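EAL domain protein (Vibrio cholerae serotype O1, PDB 6IJ2) degrades cyclic dinucleotides, hydrolysing c-di-GMP and cGAMP as a phosphodiesterase, and is captured here with the linear product 5'-pGpG and calcium ions. Local coordinates at residues Ser93-Pro98 and Met126-Glu131; Gln154-Asp159 and Thr175-Val180. The protein carries 1 engineered substitution. One frame throughout, in Å; residues are numbered along the deposited sequence.

Contact 1. Residues Ser93-Pro98 and Met126-Glu131; sequences SINFLP and MFEFTE. With CA (calcium ion), chain J; CA (calcium ion), chain L; nucleotides of chain B.
Ser93 and Glu128 meet on the metal-binding side of two parallel strands in the EAL-domain barrel, joined as a beta-alpha-beta crossover through helix 109-117. The Glu128 side chain climbs from the sheet beside Asn95. Its CB lies 3.8 Å from Ile94 O. CG then passes Ser93 OG at 3.1 Å. Beyond CG the chain is extended (chi2 -174°), which carries the carboxylate up to the metal. There the two oxygens divide the work. OE1 lies 2.5 Å from Ser93 OG, a very short hydrogen bond, and forms a salt bridge with Lys179. OE2 binds a calcium ion at 2.3 Å, so the carboxylate is gripped through both oxygens. Asn95 OD1 binds the same ion, with its amide plane turned 76° from the carboxylate. Glu45 and Asp158 complete the protein ligands of that ion.

The strands are tied by alternating backbone bonds, among them Glu128 N to Ile94 O and Phe96 N to Glu128 O. On the other face, Ile94 lies alongside the Phe127 ring. Next to them the Phe96 and Phe129 rings pack obliquely, planes at 48°, and Phe96 CD2 comes within 3.4 Å of Phe129 CE2.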
loop_
_atom_site.group_PDB
_atom_site.type_symbol
_atom_site.label_atom_id
_atom_site.label_comp_id
_atom_site.label_asym_id
_atom_site.label_seq_id
_atom_site.Cartn_x
_atom_site.Cartn_y
_atom_site.Cartn_z
ATOM N N SER A 93 13.101 18.678 6.702
ATOM C CA SER A 93 12.151 17.805 6.012
ATOM C C SER A 93 10.746 18.340 6.232
ATOM O O SER A 93 10.333 18.548 7.376
ATOM C CB SER A 93 12.264 16.371 6.507
ATOM O OG SER A 93 11.613 15.474 5.617
ATOM N N ILE A 94 10.023 18.571 5.140
ATOM C CA ILE A 94 8.724 19.232 5.178
ATOM C C ILE A 94 7.691 18.283 4.603
ATOM O O ILE A 94 7.929 17.644 3.572
ATOM C CB ILE A 94 8.722 20.562 4.401
ATOM C CG1 ILE A 94 9.768 21.505 4.998
ATOM C CG2 ILE A 94 7.338 21.222 4.445
ATOM C CD1 ILE A 94 10.095 22.697 4.111
ATOM N N ASN A 95 6.550 18.195 5.273
ATOM C CA ASN A 95 5.463 17.347 4.803
ATOM C C ASN A 95 4.726 18.047 3.672
ATOM O O ASN A 95 4.329 19.207 3.808
ATOM C CB ASN A 95 4.493 17.035 5.942
ATOM C CG ASN A 95 5.082 16.085 6.968
ATOM O OD1 ASN A 95 5.131 14.876 6.749
ATOM N ND2 ASN A 95 5.529 16.628 8.094
ATOM N N PHE A 96 4.554 17.359 2.550
ATOM C CA PHE A 96 3.884 17.951 1.400
ATOM C C PHE A 96 2.407 17.604 1.499
ATOM O O PHE A 96 2.034 16.434 1.381
ATOM C CB PHE A 96 4.497 17.457 0.092
ATOM C CG PHE A 96 4.105 18.266 -1.127
ATOM C CD1 PHE A 96 2.917 18.984 -1.172
ATOM C CD2 PHE A 96 4.930 18.298 -2.236
ATOM C CE1 PHE A 96 2.559 19.706 -2.295
ATOM C CE2 PHE A 96 4.581 19.023 -3.361
ATOM C CZ PHE A 96 3.393 19.726 -3.390
ATOM N N LEU A 97 1.574 18.627 1.700
ATOM C CA LEU A 97 0.131 18.476 1.803
ATOM C C LEU A 97 -0.409 17.696 0.604
ATOM O O LEU A 97 -0.214 18.125 -0.545
ATOM C CB LEU A 97 -0.539 19.847 1.886
ATOM C CG LEU A 97 -2.060 19.854 2.071
ATOM C CD1 LEU A 97 -2.438 19.597 3.525
ATOM C CD2 LEU A 97 -2.670 21.155 1.570
ATOM N N PRO A 98 -1.077 16.554 0.828
ATOM C CA PRO A 98 -1.543 15.694 -0.272
ATOM C C PRO A 98 -2.112 16.424 -1.487
ATOM O O PRO A 98 -3.086 17.181 -1.400
ATOM C CB PRO A 98 -2.599 14.834 0.425
ATOM C CG PRO A 98 -2.010 14.634 1.794
ATOM C CD PRO A 98 -1.364 15.957 2.144
ATOM N N MET A 126 14.128 18.683 2.228
ATOM C CA MET A 126 13.547 17.410 1.791
ATOM C C MET A 126 12.039 17.505 1.914
ATOM O O MET A 126 11.533 17.977 2.932
ATOM C CB MET A 126 14.054 16.230 2.609
ATOM C CG MET A 126 13.445 14.891 2.170
ATOM S SD MET A 126 14.323 13.421 2.726
ATOM C CE MET A 126 13.923 13.366 4.469
ATOM N N PHE A 127 11.326 17.074 0.877
ATOM C CA PHE A 127 9.869 17.056 0.911
ATOM C C PHE A 127 9.392 15.623 1.065
ATOM O O PHE A 127 9.823 14.739 0.321
ATOM C CB PHE A 127 9.278 17.697 -0.345
ATOM C CG PHE A 127 9.265 19.200 -0.289
ATOM C CD1 PHE A 127 8.295 19.857 0.452
ATOM C CD2 PHE A 127 10.236 19.954 -0.935
ATOM C CE1 PHE A 127 8.291 21.235 0.534
ATOM C CE2 PHE A 127 10.225 21.334 -0.864
ATOM C CZ PHE A 127 9.266 21.974 -0.127
ATOM N N GLU A 128 8.512 15.401 2.038
ATOM C CA GLU A 128 7.938 14.081 2.291
ATOM C C GLU A 128 6.565 13.992 1.649
ATOM O O GLU A 128 5.704 14.848 1.887
ATOM C CB GLU A 128 7.840 13.806 3.793
ATOM C CG GLU A 128 9.154 14.049 4.507
ATOM C CD GLU A 128 9.120 13.645 5.960
ATOM O OE1 GLU A 128 10.171 13.757 6.617
ATOM O OE2 GLU A 128 8.048 13.210 6.443
ATOM N N PHE A 129 6.359 12.947 0.855
ATOM C CA PHE A 129 5.192 12.836 -0.011
ATOM C C PHE A 129 4.234 11.791 0.549
ATOM O O PHE A 129 4.627 10.640 0.776
ATOM C CB PHE A 129 5.611 12.484 -1.440
ATOM C CG PHE A 129 6.188 13.649 -2.203
ATOM C CD1 PHE A 129 7.528 13.973 -2.081
ATOM C CD2 PHE A 129 5.393 14.406 -3.049
ATOM C CE1 PHE A 129 8.074 15.042 -2.775
ATOM C CE2 PHE A 129 5.929 15.481 -3.749
ATOM C CZ PHE A 129 7.273 15.800 -3.611
ATOM N N THR A 130 2.996 12.213 0.789
ATOM C CA THR A 130 1.885 11.349 1.152
ATOM C C THR A 130 0.798 11.503 0.099
ATOM O O THR A 130 0.495 12.620 -0.333
ATOM C CB THR A 130 1.303 11.706 2.532
ATOM O OG1 THR A 130 2.319 11.614 3.539
ATOM C CG2 THR A 130 0.164 10.754 2.890
ATOM N N GLU A 131 0.219 10.381 -0.310
ATOM C CA GLU A 131 -0.846 10.395 -1.302
ATOM C C GLU A 131 -2.146 10.920 -0.698
ATOM O O GLU A 131 -2.436 10.712 0.483
ATOM C CB GLU A 131 -1.058 8.989 -1.858
ATOM C CG GLU A 131 0.226 8.273 -2.261
ATOM C CD GLU A 131 0.815 7.416 -1.140
ATOM O OE1 GLU A 131 0.954 7.922 -0.005
ATOM O OE2 GLU A 131 1.135 6.229 -1.394
HETATM CA CA CA J . 6.134 12.915 7.635
HETATM CA CA CA L . 2.002 11.126 6.258
ATOM P P G B 2 2.019 15.047 14.636
ATOM O OP1 G B 2 3.124 15.939 14.719
ATOM O OP2 G B 2 0.930 15.179 15.547
ATOM O "O5'" G B 2 1.417 15.067 13.179
ATOM C "C5'" G B 2 0.141 14.513 12.884
ATOM C "C4'" G B 2 -0.070 14.490 11.397
ATOM O "O4'" G B 2 0.029 15.832 10.883
ATOM C "C3'" G B 2 0.937 13.660 10.600
ATOM O "O3'" G B 2 0.312 12.889 9.591
ATOM C "C2'" G B 2 1.799 14.712 9.920
ATOM O "O2'" G B 2 2.364 14.341 8.692
ATOM C "C1'" G B 2 0.789 15.832 9.715
ATOM N N9 G B 2 1.466 17.110 9.610
ATOM C C8 G B 2 2.240 17.716 10.563
ATOM N N7 G B 2 2.777 18.830 10.154
ATOM C C5 G B 2 2.352 18.951 8.844
ATOM C C6 G B 2 2.613 19.955 7.885
ATOM O O6 G B 2 3.311 20.956 7.997
ATOM N N1 G B 2 1.975 19.695 6.684
ATOM C C2 G B 2 1.194 18.600 6.433
ATOM N N2 G B 2 0.673 18.520 5.209
ATOM N N3 G B 2 0.928 17.665 7.323
ATOM C C4 G B 2 1.536 17.899 8.497
HETATM O O HOH W 1 7.191 11.583 9.211
HETATM O O HOH W 2 0.572 13.030 6.466
#

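Contact 2. Residues Gln154-Asp159 and Thr175-Val180. With CA (calcium ion), chain I; CA (calcium ion), chain L; CA (calcium ion), chain J; CA (calcium ion), chain K.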
loop_
_atom_site.group_PDB
_atom_site.type_symbol
_atom_site.label_atom_id
_atom_site.label_comp_id
_atom_site.label_asym_id
_atom_site.label_seq_id
_atom_site.Cartn_x
_atom_site.Cartn_y
_atom_site.Cartn_z
ATOM N N GLN A 154 15.649 17.362 -1.987
ATOM C CA GLN A 154 15.575 15.958 -1.623
ATOM C C GLN A 154 14.105 15.556 -1.502
ATOM O O GLN A 154 13.240 16.395 -1.238
ATOM C CB GLN A 154 16.318 15.703 -0.308
ATOM C CG GLN A 154 17.836 15.869 -0.413
ATOM C CD GLN A 154 18.479 14.746 -1.212
ATOM O OE1 GLN A 154 18.369 13.574 -0.855
ATOM N NE2 GLN A 154 19.135 15.101 -2.307
ATOM N N THR A 155 13.820 14.280 -1.756
ATOM C CA THR A 155 12.453 13.763 -1.723
ATOM C C THR A 155 12.387 12.467 -0.937
ATOM O O THR A 155 13.343 11.682 -0.916
ATOM C CB THR A 155 11.896 13.508 -3.131
ATOM O OG1 THR A 155 12.655 12.464 -3.756
ATOM C CG2 THR A 155 11.994 14.791 -3.973
ATOM N N ALA A 156 11.213 12.221 -0.342
ATOM C CA ALA A 156 10.962 11.009 0.427
ATOM C C ALA A 156 9.525 10.552 0.251
ATOM O O ALA A 156 8.610 11.381 0.185
ATOM C CB ALA A 156 11.221 11.214 1.926
ATOM N N ILE A 157 9.333 9.235 0.210
ATOM C CA ILE A 157 8.009 8.647 0.421
ATOM C C ILE A 157 7.780 8.560 1.926
ATOM O O ILE A 157 8.572 7.956 2.650
ATOM C CB ILE A 157 7.899 7.269 -0.249
ATOM C CG1 ILE A 157 7.994 7.436 -1.768
ATOM C CG2 ILE A 157 6.596 6.580 0.138
ATOM C CD1 ILE A 157 7.959 6.153 -2.517
ATOM N N ASP A 158 6.718 9.201 2.405
ATOM C CA ASP A 158 6.514 9.371 3.844
ATOM C C ASP A 158 5.976 8.104 4.511
ATOM O O ASP A 158 6.400 7.734 5.614
ATOM C CB ASP A 158 5.559 10.550 4.053
ATOM C CG ASP A 158 5.555 11.094 5.478
ATOM O OD1 ASP A 158 6.182 10.514 6.385
ATOM O OD2 ASP A 158 4.929 12.150 5.672
ATOM N N ASP A 159 5.047 7.416 3.879
ATOM C CA ASP A 159 4.267 6.475 4.658
ATOM C C ASP A 159 4.348 5.099 4.044
ATOM O O ASP A 159 3.329 4.474 3.773
ATOM C CB ASP A 159 2.808 6.932 4.766
ATOM C CG ASP A 159 2.659 8.333 5.378
ATOM O OD1 ASP A 159 3.610 8.843 6.012
ATOM O OD2 ASP A 159 1.562 8.922 5.233
ATOM N N THR A 175 12.257 7.973 -4.871
ATOM C CA THR A 175 12.705 9.120 -4.099
ATOM C C THR A 175 14.097 8.860 -3.540
ATOM O O THR A 175 14.640 7.756 -3.640
ATOM C CB THR A 175 11.715 9.385 -2.971
ATOM O OG1 THR A 175 11.403 8.130 -2.347
ATOM C CG2 THR A 175 10.422 9.960 -3.543
ATOM N N ASN A 176 14.688 9.910 -2.953
ATOM C CA ASN A 176 15.962 9.745 -2.257
ATOM C C ASN A 176 15.821 8.826 -1.054
ATOM O O ASN A 176 16.682 7.971 -0.803
ATOM C CB ASN A 176 16.482 11.103 -1.798
ATOM C CG ASN A 176 16.692 12.042 -2.945
ATOM O OD1 ASN A 176 15.931 12.991 -3.142
ATOM N ND2 ASN A 176 17.709 11.760 -3.743
ATOM N N ILE A 177 14.764 9.024 -0.281
ATOM C CA ILE A 177 14.530 8.325 0.973
ATOM C C ILE A 177 13.134 7.707 0.944
ATOM O O ILE A 177 12.207 8.244 0.331
ATOM C CB ILE A 177 14.710 9.302 2.163
ATOM C CG1 ILE A 177 16.216 9.510 2.412
ATOM C CG2 ILE A 177 14.014 8.809 3.414
ATOM C CD1 ILE A 177 16.556 10.589 3.410
ATOM N N VAL A 178 12.992 6.544 1.574
ATOM C CA VAL A 178 11.676 5.973 1.862
ATOM C C VAL A 178 11.569 5.858 3.373
ATOM O O VAL A 178 12.418 5.220 4.010
ATOM C CB VAL A 178 11.453 4.619 1.168
ATOM C CG1 VAL A 178 10.202 3.934 1.725
ATOM C CG2 VAL A 178 11.204 4.835 -0.298
ATOM N N LYS A 179 10.571 6.533 3.952
ATOM C CA LYS A 179 10.318 6.464 5.388
ATOM C C LYS A 179 9.385 5.298 5.666
ATOM O O LYS A 179 8.330 5.189 5.040
ATOM C CB LYS A 179 9.703 7.770 5.903
ATOM C CG LYS A 179 10.648 8.938 5.678
ATOM C CD LYS A 179 10.896 9.757 6.954
ATOM C CE LYS A 179 9.814 10.691 7.227
ATOM N NZ LYS A 179 10.063 11.587 8.418
ATOM N N VAL A 180 9.773 4.426 6.592
ATOM C CA VAL A 180 9.002 3.213 6.873
ATOM C C VAL A 180 8.105 3.480 8.066
ATOM O O VAL A 180 8.587 3.824 9.155
ATOM C CB VAL A 180 9.915 2.005 7.121
ATOM C CG1 VAL A 180 9.054 0.766 7.443
ATOM C CG2 VAL A 180 10.766 1.745 5.896
HETATM CA CA CA I . 5.467 8.655 7.608
HETATM CA CA CA L . 2.002 11.126 6.258
HETATM CA CA CA J . 6.134 12.915 7.635
HETATM CA CA CA K . 1.609 4.218 2.075
HETATM O O HOH W 1 7.191 11.583 9.211
HETATM O O HOH W 3 3.800 7.068 7.990
HETATM O O HOH W 4 0.215 6.307 2.076
HETATM O O HOH W 5 3.013 5.223 0.433
HETATM O O HOH W 2 0.572 13.030 6.466
#
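The metal centre of the EAL domain takes two adjacent aspartates from the end of strand 154-160, which pairs in parallel with strand 177-180. Asp158 OD1 bridges two calcium ions. It is 2.3 Å from the ion it shares with Asp159 OD1 and also binds the ion held by Asp158 OD2. The backbone O of Asp158 also binds the first ion, so this residue makes four bonds to two ions. Asp159 OD2 binds another calcium at 2.5 Å, and Asp159 O binds a further one with Ser162 and Tyr164. Glu215 completes the protein ligands of the ion between the two aspartates.

Lys179 runs alongside this cluster. Its CB packs 3.3 Å from Asp158 O, and bends at chi2 and chi3 turn NZ toward a calcium-bound water. CE passes Asp158 OD1 at 3.7 Å. NZ donates to that water at 3.0 Å, forms a salt bridge with Glu128 and hydrogen-bonds Gln235.

Behind the site the two strands form a beta-alpha-beta unit with helix 166-170. Lys179 N donates to Ile157 O, almost straight along the C=O axis. Ile177 O accepts from Ile157 N and from Thr175 OG1, one from each face of the carbonyl. Ile157 and Val178 run alongside each other, and both touch Leu170 of the helix. Ala156 CB meets Ile177 CG2 on the other face of the sheet.

At the start of the pairing, Asn176 substitutes a side-chain bond for a backbone one. Its CG is anti to the carbonyl carbon (chi1 -60°), which swings OD1 toward the neighbouring strand. Thr155 N donates to a lone pair of OD1 at 2.8 Å, in the carbonyl plane. The Gln154 side chain lies roughly perpendicular to that of Asn176, with OE1 3.1 Å from Asn176 CG.

In the fold
Both contacts are buried and pair neighbouring strands of one sheet. Strands 125-129 and 154-160 adjoin each other there, and Phe129 N lies 2.8 Å from Ala156 O, a probable hydrogen bond between the two contacts. They also share two calcium ions. Contact 1 supplies single oxygens from an asparagine, a glutamate and a threonine, and it alone combines them with an aromatic pair on the reverse face. Contact 2 supplies two aspartates that reach four ions, backed by aliphatic side chains. One salt bridge, Glu128 to Lys179, joins the two contacts. Nucleotide G2 of chain B approaches contact 1 at Asn95 and Leu97.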